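Local coordinates for protein octaprenyl-diphosphate synthase (Roseobacter denitrificans, PDB 4JXN) that probably extends farnesyl diphosphate with five isopentenyl diphosphate units to all-trans-octaprenyl diphosphate, the precursor of isoprenoid quinone side chains, using magnesium, at residues R262-R267 with E276-H281. Numbering follows the deposited sequence.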
loop_
_atom_site.group_PDB
_atom_site.type_symbol
_atom_site.label_atom_id
_atom_site.label_comp_id
_atom_site.label_asym_id
_atom_site.label_seq_id
_atom_site.Cartn_x
_atom_site.Cartn_y
_atom_site.Cartn_z
ATOM N N ARG A 262 39.172 -3.037 -7.426
ATOM C CA ARG A 262 38.343 -2.530 -6.342
ATOM C C ARG A 262 38.206 -1.005 -6.460
ATOM O O ARG A 262 37.097 -0.467 -6.387
ATOM C CB ARG A 262 38.923 -2.948 -4.984
ATOM C CG ARG A 262 37.963 -2.793 -3.803
ATOM C CD ARG A 262 38.017 -3.998 -2.861
ATOM N NE ARG A 262 37.085 -5.057 -3.266
ATOM C CZ ARG A 262 37.153 -6.338 -2.887
ATOM N NH1 ARG A 262 36.236 -7.200 -3.326
ATOM N NH2 ARG A 262 38.124 -6.774 -2.083
ATOM N N ALA A 263 39.323 -0.316 -6.682
ATOM C CA ALA A 263 39.311 1.147 -6.804
ATOM C C ALA A 263 38.367 1.598 -7.893
ATOM O O ALA A 263 37.615 2.564 -7.715
ATOM C CB ALA A 263 40.714 1.675 -7.065
ATOM N N PHE A 264 38.393 0.887 -9.019
ATOM C CA PHE A 264 37.432 1.127 -10.086
ATOM C C PHE A 264 35.985 0.870 -9.614
ATOM O O PHE A 264 35.087 1.635 -9.947
ATOM C CB PHE A 264 37.742 0.246 -11.300
ATOM C CG PHE A 264 36.758 0.408 -12.426
ATOM C CD1 PHE A 264 36.862 1.486 -13.293
ATOM C CD2 PHE A 264 35.725 -0.497 -12.608
ATOM C CE1 PHE A 264 35.960 1.654 -14.326
ATOM C CE2 PHE A 264 34.819 -0.338 -13.635
ATOM C CZ PHE A 264 34.935 0.742 -14.497
ATOM N N TRP A 265 35.750 -0.206 -8.861
ATOM C CA TRP A 265 34.393 -0.507 -8.375
ATOM C C TRP A 265 33.951 0.486 -7.309
ATOM O O TRP A 265 32.845 1.014 -7.370
ATOM C CB TRP A 265 34.291 -1.934 -7.828
ATOM C CG TRP A 265 34.463 -2.976 -8.885
ATOM C CD1 TRP A 265 35.396 -3.962 -8.916
ATOM C CD2 TRP A 265 33.693 -3.119 -10.081
ATOM N NE1 TRP A 265 35.272 -4.702 -10.057
ATOM C CE2 TRP A 265 34.216 -4.219 -10.781
ATOM C CE3 TRP A 265 32.618 -2.412 -10.635
ATOM C CZ2 TRP A 265 33.707 -4.637 -12.016
ATOM C CZ3 TRP A 265 32.109 -2.831 -11.846
ATOM C CH2 TRP A 265 32.654 -3.938 -12.525
ATOM N N VAL A 266 34.833 0.738 -6.347
ATOM C CA VAL A 266 34.612 1.746 -5.296
ATOM C C VAL A 266 34.197 3.104 -5.866
ATOM O O VAL A 266 33.391 3.819 -5.271
ATOM C CB VAL A 266 35.895 1.938 -4.453
ATOM C CG1 VAL A 266 35.756 3.122 -3.502
ATOM C CG2 VAL A 266 36.247 0.658 -3.688
ATOM N N ARG A 267 34.742 3.436 -7.032
ATOM C CA ARG A 267 34.572 4.750 -7.649
ATOM C C ARG A 267 33.288 4.923 -8.462
ATOM O O ARG A 267 32.633 5.965 -8.380
ATOM C CB ARG A 267 35.787 5.030 -8.553
ATOM C CG ARG A 267 35.721 6.326 -9.358
ATOM C CD ARG A 267 37.075 6.686 -9.976
ATOM N NE ARG A 267 37.482 5.795 -11.069
ATOM C CZ ARG A 267 36.947 5.792 -12.296
ATOM N NH1 ARG A 267 37.394 4.935 -13.209
ATOM N NH2 ARG A 267 35.960 6.624 -12.626
ATOM N N GLU A 276 33.738 8.671 -19.800
ATOM C CA GLU A 276 33.882 7.953 -21.050
ATOM C C GLU A 276 34.836 6.782 -20.839
ATOM O O GLU A 276 35.870 6.930 -20.180
ATOM C CB GLU A 276 34.431 8.901 -22.127
ATOM C CG GLU A 276 34.736 8.261 -23.477
ATOM C CD GLU A 276 33.547 7.537 -24.081
ATOM O OE1 GLU A 276 33.765 6.589 -24.862
ATOM O OE2 GLU A 276 32.393 7.910 -23.778
ATOM N N GLY A 277 34.472 5.621 -21.381
ATOM C CA GLY A 277 35.312 4.423 -21.312
ATOM C C GLY A 277 34.982 3.465 -20.176
ATOM O O GLY A 277 35.396 2.307 -20.208
ATOM N N ASP A 278 34.224 3.939 -19.185
ATOM C CA ASP A 278 33.966 3.171 -17.956
ATOM C C ASP A 278 33.054 1.949 -18.123
ATOM O O ASP A 278 33.213 0.965 -17.405
ATOM C CB ASP A 278 33.411 4.078 -16.849
ATOM C CG ASP A 278 34.493 4.907 -16.178
ATOM O OD1 ASP A 278 35.542 5.136 -16.810
ATOM O OD2 ASP A 278 34.293 5.333 -15.017
ATOM N N LEU A 279 32.102 2.014 -19.047
ATOM C CA LEU A 279 31.228 0.875 -19.341
ATOM C C LEU A 279 32.007 -0.251 -20.025
ATOM O O LEU A 279 31.785 -1.433 -19.747
ATOM C CB LEU A 279 30.057 1.313 -20.231
ATOM C CG LEU A 279 29.091 0.219 -20.700
ATOM C CD1 LEU A 279 28.273 -0.310 -19.530
ATOM C CD2 LEU A 279 28.187 0.740 -21.808
ATOM N N GLN A 280 32.910 0.123 -20.926
ATOM C CA GLN A 280 33.697 -0.842 -21.677
ATOM C C GLN A 280 34.635 -1.570 -20.740
ATOM O O GLN A 280 34.879 -2.765 -20.915
ATOM C CB GLN A 280 34.518 -0.148 -22.769
ATOM C CG GLN A 280 33.686 0.476 -23.877
ATOM C CD GLN A 280 33.088 -0.553 -24.808
ATOM O OE1 GLN A 280 31.866 -0.656 -24.935
ATOM N NE2 GLN A 280 33.948 -1.325 -25.468
ATOM N N HIS A 281 35.156 -0.840 -19.751
ATOM C CA HIS A 281 36.072 -1.408 -18.775
ATOM C C HIS A 281 35.357 -2.378 -17.824
ATOM O O HIS A 281 35.865 -3.472 -17.581
ATOM C CB HIS A 281 36.785 -0.313 -17.988
ATOM C CG HIS A 281 37.885 -0.831 -17.119
ATOM N ND1 HIS A 281 38.966 -1.525 -17.624
ATOM C CD2 HIS A 281 38.059 -0.786 -15.780
ATOM C CE1 HIS A 281 39.756 -1.885 -16.630
ATOM N NE2 HIS A 281 39.221 -1.463 -15.499
#
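Phe264 and His281 form a T-shaped (edge-to-face) pair that joins helix 259-270 to the start of helix 278-288, two successive helices joined by a loop, at the periphery of this all-helical prenyl synthase fold. The Phe264 side chain leaves its helix with CG anti to the backbone N (chi1 178°), which carries the ring across to the second helix. From CB outward, CG and CD1 lie beneath the imidazole edge, Phe264 CD1 being 3.6 Å from His281 CD2. Further out, Phe264 CE1 comes within 3.5 Å of His281 CD2 and also meets the carboxylate carbon of Asp278. At the far end, Phe264 CZ stands 3.4 Å from the backbone O of Asp278, which lies at the ring edge, near its plane. His281 CD2 sits over the ring centre, with the two planes at 83°, so a polarised C-H faces the pi cloud. A flat aromatic suits this place because its face takes the imidazole while its rim meets a carbonyl; Leu285 also touches it. Beside the rings, Arg267, long enough to span the gap and bent at chi3, reaches the short carboxylate of Asp278 at the helix start in a salt bridge. Asp278 OD2, which also accepts a weak hydrogen bond from Glu275 N, offers its syn lone pair to Arg267 NH2 at 3.2 Å, through a bent bond, and itself lies 24° out of the guanidinium plane.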